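Local coordinates for glucose-6-phosphate isomerase like protein (PDB 1WIW), which probably isomerises sugar phosphates such as glucose 6-phosphate and mannose 6-phosphate, as a two-domain SIS-fold member of the PGI/PMI family, at residues B[244-249]-B[256-261]; B[166-171]-B[218-223]; B[129-134]-B[250-255]; B[19-24]-B[262-267]. All blocks are in the same frame, centred on the assembly; numbering follows the deposited sequence.

How the contacts relate
From the N terminus, helix 17-23 opens contact 4, which closes only when the chain reaches residues 262-267, so contacts 1, 2 and 3 all nest inside its loop. Helix 125-139 opens contact 3, closed by residues 250-255. Within that loop lies contact 2, where strands 164-168 and 216-221 pair side by side. The chain then passes through strand 240-244 into contact 1, a short local closure whose segments alternate with those of contact 3, so that the two cross. Helix 251-272 serves contacts 3, 1 and 4 in succession, joining helix 125-139, the loop after strand 240-244 and the N-terminal helix 17-23.

Contact 1 of 4, residues B[244-249]-B[256-261]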
# COMPACT_ATOMS: atom_id res chain seq x y z
N VAL B 244 11.50 15.75 -2.81
CA VAL B 244 11.46 15.79 -4.27
C VAL B 244 10.37 16.74 -4.74
O VAL B 244 9.19 16.52 -4.48
CB VAL B 244 11.19 14.39 -4.87
CG1 VAL B 244 11.33 14.44 -6.39
CG2 VAL B 244 12.14 13.36 -4.27
N PRO B 245 10.76 17.81 -5.44
CA PRO B 245 9.75 18.76 -5.93
C PRO B 245 9.00 18.19 -7.12
O PRO B 245 9.55 17.40 -7.89
CB PRO B 245 10.59 19.99 -6.29
CG PRO B 245 11.86 19.38 -6.78
CD PRO B 245 12.12 18.27 -5.77
N ALA B 246 7.74 18.58 -7.28
CA ALA B 246 6.93 18.08 -8.38
C ALA B 246 6.68 19.13 -9.45
O ALA B 246 6.02 20.14 -9.21
CB ALA B 246 5.61 17.57 -7.86
N THR B 247 7.21 18.87 -10.64
CA THR B 247 7.04 19.76 -11.78
C THR B 247 5.61 19.58 -12.29
O THR B 247 5.05 18.49 -12.18
CB THR B 247 8.03 19.39 -12.90
OG1 THR B 247 9.37 19.52 -12.39
CG2 THR B 247 7.86 20.31 -14.11
N GLY B 248 5.02 20.64 -12.84
CA GLY B 248 3.66 20.54 -13.35
C GLY B 248 2.74 21.65 -12.87
O GLY B 248 2.94 22.22 -11.80
N ALA B 249 1.70 21.92 -13.66
CA ALA B 249 0.73 22.98 -13.38
C ALA B 249 -0.55 22.50 -12.72
O ALA B 249 -1.45 23.30 -12.44
CB ALA B 249 0.39 23.72 -14.68
N MSE B 256 2.63 12.54 -12.19
CA MSE B 256 3.35 11.89 -13.28
C MSE B 256 4.80 12.38 -13.38
O MSE B 256 5.71 11.60 -13.69
CB MSE B 256 2.60 12.10 -14.59
CG MSE B 256 2.31 10.82 -15.37
SE MSE B 256 1.65 9.32 -14.32
CE MSE B 256 -0.01 10.10 -13.71
N ALA B 257 5.03 13.67 -13.11
CA ALA B 257 6.38 14.22 -13.16
C ALA B 257 7.21 13.59 -12.05
O ALA B 257 8.38 13.27 -12.26
CB ALA B 257 6.34 15.74 -12.98
N LEU B 258 6.61 13.41 -10.88
CA LEU B 258 7.32 12.78 -9.77
C LEU B 258 7.63 11.34 -10.16
O LEU B 258 8.76 10.87 -9.99
CB LEU B 258 6.45 12.79 -8.50
CG LEU B 258 6.32 14.12 -7.75
CD1 LEU B 258 5.21 14.03 -6.72
CD2 LEU B 258 7.65 14.48 -7.08
N TRP B 259 6.63 10.64 -10.67
CA TRP B 259 6.79 9.26 -11.11
C TRP B 259 7.92 9.14 -12.14
O TRP B 259 8.76 8.25 -12.04
CB TRP B 259 5.48 8.76 -11.73
CG TRP B 259 5.54 7.38 -12.30
CD1 TRP B 259 5.38 6.20 -11.64
CD2 TRP B 259 5.80 7.03 -13.67
NE1 TRP B 259 5.52 5.14 -12.51
CE2 TRP B 259 5.78 5.62 -13.76
CE3 TRP B 259 6.05 7.79 -14.83
CZ2 TRP B 259 6.01 4.94 -14.97
CZ3 TRP B 259 6.27 7.11 -16.03
CH2 TRP B 259 6.25 5.70 -16.09
N TYR B 260 7.94 10.04 -13.12
CA TYR B 260 8.97 10.03 -14.16
C TYR B 260 10.38 10.27 -13.60
O TYR B 260 11.33 9.57 -13.97
CB TYR B 260 8.66 11.10 -15.21
CG TYR B 260 9.58 11.11 -16.43
CD1 TYR B 260 9.64 10.02 -17.29
CD2 TYR B 260 10.36 12.23 -16.73
CE1 TYR B 260 10.45 10.04 -18.44
CE2 TYR B 260 11.18 12.26 -17.87
CZ TYR B 260 11.21 11.16 -18.72
OH TYR B 260 11.98 11.19 -19.86
N ARG B 261 10.52 11.24 -12.71
CA ARG B 261 11.84 11.51 -12.12
C ARG B 261 12.30 10.30 -11.30
O ARG B 261 13.50 10.03 -11.21
CB ARG B 261 11.80 12.75 -11.23
CG ARG B 261 13.15 13.04 -10.58
CD ARG B 261 13.11 14.25 -9.65
NE ARG B 261 12.84 15.49 -10.36
CZ ARG B 261 13.15 16.70 -9.88
NH1 ARG B 261 12.87 17.79 -10.58
NH2 ARG B 261 13.76 16.81 -8.71
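An extended start (chi1 179°) and one bend about CG-CD (chi3 -65°) bring Arg261 to Val244 and Pro245, which sets one guanidinium face against Pro245 O. Val244 in turn places CG1 (chi1 -173°) 3.7 Å from Arg261 CD, the two side chains running antiparallel as they pass. Arg261 NH2 lies 3.7 Å from Pro245 CD, the arginine crossing the proline ring at about a right angle, while Pro245 O sits 4.1 Å from the Arg261 guanidinium plane, centred on it. One turn earlier on the helix, Leu258 carries the apolar part of the contact. Leu258 CG rests 3.5 Å from Ala246 CB, and the Leu258 CD2 branch lies 3.6 Å from Val244 O, with Pro245 O beside the same methyl. Ala257 CB closes the row, 3.1 Å from Thr247 O. The pairing is local, folding the loop that follows strand 240-244 back along helix 251-272, the helix into which it leads. No hydrogen bond spans the two segments. Their polar ends instead share a third residue: Glu138 OE2 forms a salt bridge with Arg261 NH1 and a hydrogen bond with Thr247 OG1. The direct contact is therefore largely van der Waals, with Glu138 of helix 125-139 bonded to both sides, whereas Thr247 O is buried with no polar partner, probably at some energetic cost.

Contact 2 of 4, residues B[166-171]-B[218-223]; sequences LFYSPL and AVLLGP
The Tyr168 ring receives Leu220 CD2 at its edge, near the ring plane and 4.0 Å from Tyr168 CD1, while Pro170 CG lies over one face, 3.3 Å above the plane and nearer the ring's margin than its centre. Phe202 also meets this ring edge-to-face. On the other side of the sheet, Phe167 keeps CG beside its backbone N (chi1 -57°), which lays the ring alongside Val219; the approach is oblique, with Phe167 CD2 3.6 Å from Val219 CB. Phe183 of helix 174-185 meets the Phe167 ring too, their planes inclined at about 40°. Between these layers runs a parallel pairing of strands 164-168 and 216-221, part of the parallel sheet of the C-terminal SIS domain. Val219 N donates to Leu166 O at 2.7 Å, Tyr168 N to Val219 O at 3.0 Å, and Leu221 N to Tyr168 O at 2.8 Å, all nearly straight. With an alanine at Phe167, Val219 would lose its ring neighbour and a gap would probably open toward Met262 of helix 251-272. Gly222 has backbone angles that by themselves call for glycine. Past the strand ends, a water accepts from Leu171 N and donates to Leu221 O and Pro223 O, bridging the diverging chains.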
# COMPACT_ATOMS: atom_id res chain seq x y z
N LEU B 166 12.21 5.16 1.89
CA LEU B 166 10.85 5.22 2.40
C LEU B 166 10.17 6.33 1.61
O LEU B 166 10.46 7.51 1.82
CB LEU B 166 10.87 5.55 3.90
CG LEU B 166 9.56 5.94 4.58
CD1 LEU B 166 8.49 4.90 4.32
CD2 LEU B 166 9.82 6.10 6.08
N PHE B 167 9.27 5.95 0.70
CA PHE B 167 8.56 6.92 -0.13
C PHE B 167 7.22 7.35 0.45
O PHE B 167 6.40 6.50 0.82
CB PHE B 167 8.33 6.34 -1.53
CG PHE B 167 9.58 5.92 -2.24
CD1 PHE B 167 9.85 4.57 -2.45
CD2 PHE B 167 10.48 6.86 -2.72
CE1 PHE B 167 11.01 4.17 -3.13
CE2 PHE B 167 11.63 6.47 -3.39
CZ PHE B 167 11.90 5.12 -3.60
N TYR B 168 7.01 8.66 0.52
CA TYR B 168 5.77 9.24 1.04
C TYR B 168 5.28 10.31 0.06
O TYR B 168 5.98 11.29 -0.19
CB TYR B 168 6.02 9.85 2.42
CG TYR B 168 4.79 10.47 3.06
CD1 TYR B 168 4.86 11.70 3.70
CD2 TYR B 168 3.55 9.82 2.99
CE1 TYR B 168 3.72 12.28 4.27
CE2 TYR B 168 2.41 10.40 3.55
CZ TYR B 168 2.50 11.63 4.19
OH TYR B 168 1.37 12.22 4.71
N SER B 169 4.08 10.11 -0.49
CA SER B 169 3.50 11.04 -1.45
C SER B 169 2.10 11.51 -1.05
O SER B 169 1.10 10.97 -1.52
CB SER B 169 3.43 10.39 -2.84
OG SER B 169 2.64 9.21 -2.80
N PRO B 170 2.03 12.53 -0.19
CA PRO B 170 0.78 13.12 0.31
C PRO B 170 -0.19 13.58 -0.78
O PRO B 170 -1.40 13.39 -0.66
CB PRO B 170 1.27 14.29 1.16
CG PRO B 170 2.62 13.87 1.60
CD PRO B 170 3.20 13.23 0.37
N LEU B 171 0.34 14.21 -1.83
CA LEU B 171 -0.51 14.72 -2.91
C LEU B 171 -1.36 13.62 -3.53
O LEU B 171 -2.43 13.89 -4.06
CB LEU B 171 0.34 15.41 -3.99
CG LEU B 171 0.99 14.58 -5.10
CD1 LEU B 171 1.44 15.51 -6.23
CD2 LEU B 171 2.17 13.79 -4.53
N ALA B 218 14.33 8.74 3.84
CA ALA B 218 12.99 9.24 3.62
C ALA B 218 12.96 10.05 2.33
O ALA B 218 13.83 10.88 2.09
CB ALA B 218 12.55 10.10 4.79
N VAL B 219 11.97 9.77 1.49
CA VAL B 219 11.83 10.50 0.23
C VAL B 219 10.43 11.08 0.17
O VAL B 219 9.46 10.37 -0.08
CB VAL B 219 12.04 9.56 -0.98
CG1 VAL B 219 11.95 10.37 -2.27
CG2 VAL B 219 13.39 8.87 -0.89
N LEU B 220 10.32 12.38 0.44
CA LEU B 220 9.03 13.04 0.42
C LEU B 220 8.73 13.50 -1.00
O LEU B 220 9.43 14.35 -1.55
CB LEU B 220 9.03 14.23 1.39
CG LEU B 220 9.54 13.89 2.80
CD1 LEU B 220 9.46 15.11 3.70
CD2 LEU B 220 8.73 12.74 3.39
N LEU B 221 7.70 12.92 -1.60
CA LEU B 221 7.32 13.23 -2.96
C LEU B 221 6.25 14.31 -3.10
O LEU B 221 5.09 14.09 -2.75
CB LEU B 221 6.83 11.94 -3.65
CG LEU B 221 7.86 10.82 -3.74
CD1 LEU B 221 7.19 9.52 -4.13
CD2 LEU B 221 8.93 11.22 -4.75
N GLY B 222 6.64 15.47 -3.60
CA GLY B 222 5.67 16.54 -3.81
C GLY B 222 5.35 17.47 -2.65
O GLY B 222 5.80 17.26 -1.52
N PRO B 223 4.53 18.51 -2.91
CA PRO B 223 4.11 19.52 -1.93
C PRO B 223 2.93 19.10 -1.05
O PRO B 223 2.32 18.05 -1.26
CB PRO B 223 3.75 20.70 -2.82
CG PRO B 223 3.08 20.02 -3.97
CD PRO B 223 3.99 18.82 -4.24
O HOH W 1 2.68 15.30 -1.84

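Contact 3 of 4, residues B[129-134]-B[250-255]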
# COMPACT_ATOMS: atom_id res chain seq x y z
N ARG B 129 -1.73 16.98 -22.30
CA ARG B 129 -0.72 17.94 -22.72
C ARG B 129 0.07 18.47 -21.52
O ARG B 129 1.28 18.64 -21.61
CB ARG B 129 -1.35 19.11 -23.49
CG ARG B 129 -0.33 20.20 -23.84
CD ARG B 129 -0.88 21.25 -24.79
NE ARG B 129 -0.58 20.94 -26.19
CZ ARG B 129 0.65 20.90 -26.70
NH1 ARG B 129 1.71 21.15 -25.92
NH2 ARG B 129 0.84 20.61 -27.98
N SER B 130 -0.61 18.72 -20.40
CA SER B 130 0.08 19.24 -19.21
C SER B 130 1.04 18.17 -18.65
O SER B 130 2.10 18.49 -18.11
CB SER B 130 -0.92 19.67 -18.14
OG SER B 130 -1.56 18.56 -17.53
N VAL B 131 0.65 16.90 -18.77
CA VAL B 131 1.49 15.81 -18.29
C VAL B 131 2.75 15.72 -19.17
O VAL B 131 3.87 15.68 -18.66
CB VAL B 131 0.75 14.46 -18.37
CG1 VAL B 131 1.73 13.30 -18.22
CG2 VAL B 131 -0.32 14.40 -17.29
N ASP B 132 2.55 15.70 -20.48
CA ASP B 132 3.67 15.63 -21.42
C ASP B 132 4.60 16.83 -21.24
O ASP B 132 5.83 16.69 -21.29
CB ASP B 132 3.14 15.61 -22.86
CG ASP B 132 2.49 14.28 -23.23
OD1 ASP B 132 1.92 14.18 -24.33
OD2 ASP B 132 2.55 13.34 -22.41
N GLU B 133 4.03 18.01 -21.05
CA GLU B 133 4.84 19.22 -20.87
C GLU B 133 5.72 19.10 -19.64
O GLU B 133 6.90 19.45 -19.67
CB GLU B 133 3.93 20.45 -20.75
CG GLU B 133 3.31 20.87 -22.08
CD GLU B 133 2.19 21.89 -21.92
OE1 GLU B 133 1.78 22.47 -22.95
OE2 GLU B 133 1.72 22.10 -20.78
N ALA B 134 5.15 18.58 -18.56
CA ALA B 134 5.88 18.40 -17.31
C ALA B 134 7.01 17.37 -17.48
O ALA B 134 8.13 17.58 -17.00
CB ALA B 134 4.92 17.95 -16.22
N ASN B 250 -0.66 21.20 -12.48
CA ASN B 250 -1.85 20.64 -11.82
C ASN B 250 -1.45 19.33 -11.15
O ASN B 250 -0.42 18.75 -11.47
CB ASN B 250 -3.00 20.44 -12.82
CG ASN B 250 -2.69 19.41 -13.89
OD1 ASN B 250 -2.54 18.22 -13.59
ND2 ASN B 250 -2.59 19.85 -15.14
N ARG B 251 -2.28 18.87 -10.22
CA ARG B 251 -1.97 17.67 -9.46
C ARG B 251 -1.65 16.42 -10.27
O ARG B 251 -0.70 15.70 -9.95
CB ARG B 251 -3.11 17.38 -8.48
CG ARG B 251 -3.33 18.50 -7.48
CD ARG B 251 -2.14 18.66 -6.52
NE ARG B 251 -2.35 19.78 -5.60
CZ ARG B 251 -1.92 21.02 -5.81
NH1 ARG B 251 -1.24 21.31 -6.91
NH2 ARG B 251 -2.21 21.98 -4.93
N LEU B 252 -2.42 16.15 -11.32
CA LEU B 252 -2.17 14.96 -12.13
C LEU B 252 -0.80 15.05 -12.82
O LEU B 252 -0.05 14.07 -12.85
CB LEU B 252 -3.29 14.79 -13.17
CG LEU B 252 -3.40 13.43 -13.86
CD1 LEU B 252 -4.80 13.23 -14.43
CD2 LEU B 252 -2.37 13.33 -14.96
N ALA B 253 -0.47 16.22 -13.35
CA ALA B 253 0.82 16.42 -14.01
C ALA B 253 1.96 16.26 -13.00
O ALA B 253 2.97 15.62 -13.28
CB ALA B 253 0.88 17.80 -14.65
N GLN B 254 1.78 16.84 -11.82
CA GLN B 254 2.78 16.76 -10.76
C GLN B 254 3.05 15.30 -10.37
O GLN B 254 4.20 14.90 -10.18
CB GLN B 254 2.32 17.56 -9.54
CG GLN B 254 2.32 19.07 -9.76
CD GLN B 254 1.96 19.85 -8.50
OE1 GLN B 254 0.85 19.73 -7.99
NE2 GLN B 254 2.90 20.63 -8.00
N VAL B 255 1.98 14.51 -10.25
CA VAL B 255 2.14 13.11 -9.88
C VAL B 255 2.99 12.38 -10.93
O VAL B 255 3.95 11.69 -10.60
CB VAL B 255 0.77 12.40 -9.75
CG1 VAL B 255 0.96 10.88 -9.72
CG2 VAL B 255 0.08 12.86 -8.46
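Asn250 reaches Ser130 from the start of helix 251-272, and its side chain can be followed outward. From CB, CG sits between the backbone N and the carbonyl carbon (chi1 65°), which swings the amide back over the first helical turn and toward helix 125-139. At the tip the two branches divide the work. Asn250 OD1 accepts from Ala253 N at 2.9 Å, an N-cap bond in which the donor stands above the carbonyl plane. Asn250 ND2 donates to Ser130 OG at 2.9 Å, with the hydroxyl oxygen close to the amide plane, and also lies 3.4 Å from Ser130 CB. With OD1 and ND2 both bonded, the amide's rotation is fixed; Val127 O in turn holds the Ser130 hydroxyl that receives ND2. Beside this polar link, Val131 CG2 presses on Leu252 CD2 at 3.3 Å, tighter than usual carbon contact, and Ala253 CB fits 3.7 Å from Ser130 O and 4.3 Å from Ala134 CB. Small residues at the crossing suit axes only 8.4 Å apart at 36°. Leu252 also touches Arg124, ahead of helix 125-139, while Val255, at the end of the segment, turns instead to Phe49 and Leu53 of helix 48-54 and to Leu171 beyond strand 164-168.

Contact 4 of 4, residues B[19-24]-B[262-267]; sequences LELRDL and MAWTAY
Leu21 and Trp264 lie where helix segments 19-23 and 262-267 run nearly antiparallel, at 166°, with axes 10.9 Å apart at their closest. That separation is bridged by side chains. With CG turned opposite its carbonyl carbon (chi1 -80°), Leu21 lies along the indole. Leu21 CB comes down over one face of the six-membered ring toward the rim, 3.4 Å from Trp264 CZ2. Leu21 CD1 covers the same face more centrally, in a CH-pi contact 3.7 Å from the Trp264 six-membered ring centroid and 14° off the normal. Leu21 CD1 also touches Tyr267 CB at 3.7 Å, while the other branch, Leu21 CD2, packs on Ala263 CB at 3.8 Å. One leucine thus packs against three residues of helix 251-272. Were an alanine to replace Trp264, Leu21 CB and CD1 would lose the surface they rest on, and the side chain would probably be less fixed, with Ala263 and Tyr267 its remaining neighbours here. Tyr260 OH, hydrogen-bonded to Leu21 O, is a polar tie between the helices, and its ring meets Trp264 edge-to-face. Tyr267 OH is hydrogen-bonded to Asp13 OD1, ahead of helix 17-23. The contact joins helix 17-23, in the N-terminal phosphoglucose isomerase family region, to a helix of the C-terminal SIS region. Ala263, beside Leu21, also touches Leu182 of helix 174-185. On other sides of helix 251-272, Thr265 packs against Ala153 and Leu156 of helix 152-160, and Met262 faces Val219 and Leu221 of strand 216-221.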
# COMPACT_ATOMS: atom_id res chain seq x y z
N LEU B 19 17.20 5.03 -23.40
CA LEU B 19 16.57 5.54 -24.61
C LEU B 19 15.04 5.54 -24.46
O LEU B 19 14.38 6.50 -24.86
CB LEU B 19 16.96 4.68 -25.82
CG LEU B 19 16.18 4.95 -27.12
CD1 LEU B 19 16.36 6.41 -27.54
CD2 LEU B 19 16.66 4.01 -28.21
N GLU B 20 14.49 4.48 -23.88
CA GLU B 20 13.04 4.41 -23.69
C GLU B 20 12.58 5.50 -22.72
O GLU B 20 11.54 6.13 -22.93
CB GLU B 20 12.64 3.02 -23.16
CG GLU B 20 11.13 2.83 -23.07
CD GLU B 20 10.73 1.41 -22.68
OE1 GLU B 20 9.51 1.16 -22.53
OE2 GLU B 20 11.62 0.54 -22.53
N LEU B 21 13.35 5.73 -21.67
CA LEU B 21 13.02 6.76 -20.69
C LEU B 21 13.00 8.11 -21.41
O LEU B 21 12.09 8.92 -21.21
CB LEU B 21 14.08 6.80 -19.58
CG LEU B 21 13.95 5.76 -18.45
CD1 LEU B 21 15.26 5.68 -17.66
CD2 LEU B 21 12.79 6.13 -17.54
N ARG B 22 14.02 8.34 -22.24
CA ARG B 22 14.12 9.60 -22.97
C ARG B 22 12.97 9.86 -23.94
O ARG B 22 12.47 10.98 -24.03
CB ARG B 22 15.42 9.66 -23.76
CG ARG B 22 15.62 10.99 -24.48
CD ARG B 22 16.89 11.03 -25.29
NE ARG B 22 17.21 12.40 -25.71
CZ ARG B 22 16.45 13.14 -26.50
NH1 ARG B 22 16.82 14.37 -26.82
NH2 ARG B 22 15.32 12.65 -26.99
N ASP B 23 12.54 8.82 -24.66
CA ASP B 23 11.47 8.97 -25.65
C ASP B 23 10.06 8.64 -25.17
O ASP B 23 9.13 8.59 -25.98
CB ASP B 23 11.79 8.09 -26.87
CG ASP B 23 13.03 8.54 -27.62
OD1 ASP B 23 13.57 9.63 -27.31
OD2 ASP B 23 13.45 7.81 -28.55
N LEU B 24 9.88 8.45 -23.87
CA LEU B 24 8.57 8.08 -23.33
C LEU B 24 7.37 8.90 -23.79
O LEU B 24 6.35 8.35 -24.19
CB LEU B 24 8.61 8.10 -21.80
CG LEU B 24 7.32 7.60 -21.14
CD1 LEU B 24 7.05 6.15 -21.56
CD2 LEU B 24 7.44 7.71 -19.62
N MSE B 262 11.36 9.59 -10.68
CA MSE B 262 11.73 8.42 -9.90
C MSE B 262 12.11 7.25 -10.81
O MSE B 262 12.93 6.41 -10.44
CB MSE B 262 10.58 8.01 -8.97
CG MSE B 262 10.33 9.01 -7.85
SE MSE B 262 11.88 9.27 -6.68
CE MSE B 262 11.00 9.01 -5.00
N ALA B 263 11.53 7.18 -12.00
CA ALA B 263 11.88 6.11 -12.93
C ALA B 263 13.34 6.31 -13.30
O ALA B 263 14.13 5.37 -13.32
CB ALA B 263 11.00 6.16 -14.18
N TRP B 264 13.70 7.56 -13.60
CA TRP B 264 15.08 7.89 -13.93
C TRP B 264 16.00 7.62 -12.74
O TRP B 264 17.12 7.14 -12.90
CB TRP B 264 15.19 9.37 -14.32
CG TRP B 264 15.06 9.63 -15.80
CD1 TRP B 264 14.03 10.27 -16.43
CD2 TRP B 264 15.99 9.27 -16.82
NE1 TRP B 264 14.27 10.33 -17.79
CE2 TRP B 264 15.47 9.72 -18.05
CE3 TRP B 264 17.23 8.60 -16.82
CZ2 TRP B 264 16.14 9.54 -19.27
CZ3 TRP B 264 17.90 8.42 -18.03
CH2 TRP B 264 17.35 8.88 -19.24
N THR B 265 15.53 7.95 -11.54
CA THR B 265 16.33 7.74 -10.34
C THR B 265 16.59 6.24 -10.16
O THR B 265 17.72 5.83 -9.90
CB THR B 265 15.60 8.31 -9.10
OG1 THR B 265 15.40 9.72 -9.27
CG2 THR B 265 16.41 8.06 -7.83
N ALA B 266 15.54 5.44 -10.31
CA ALA B 266 15.65 3.99 -10.18
C ALA B 266 16.63 3.46 -11.23
O ALA B 266 17.39 2.53 -10.96
CB ALA B 266 14.29 3.35 -10.36
N TYR B 267 16.61 4.06 -12.42
CA TYR B 267 17.50 3.67 -13.51
C TYR B 267 18.95 3.84 -13.09
O TYR B 267 19.77 2.92 -13.23
CB TYR B 267 17.23 4.55 -14.75
CG TYR B 267 18.22 4.35 -15.89
CD1 TYR B 267 18.11 3.27 -16.77
CD2 TYR B 267 19.29 5.22 -16.06
CE1 TYR B 267 19.05 3.06 -17.79
CE2 TYR B 267 20.24 5.03 -17.07
CZ TYR B 267 20.11 3.94 -17.93
OH TYR B 267 21.07 3.74 -18.90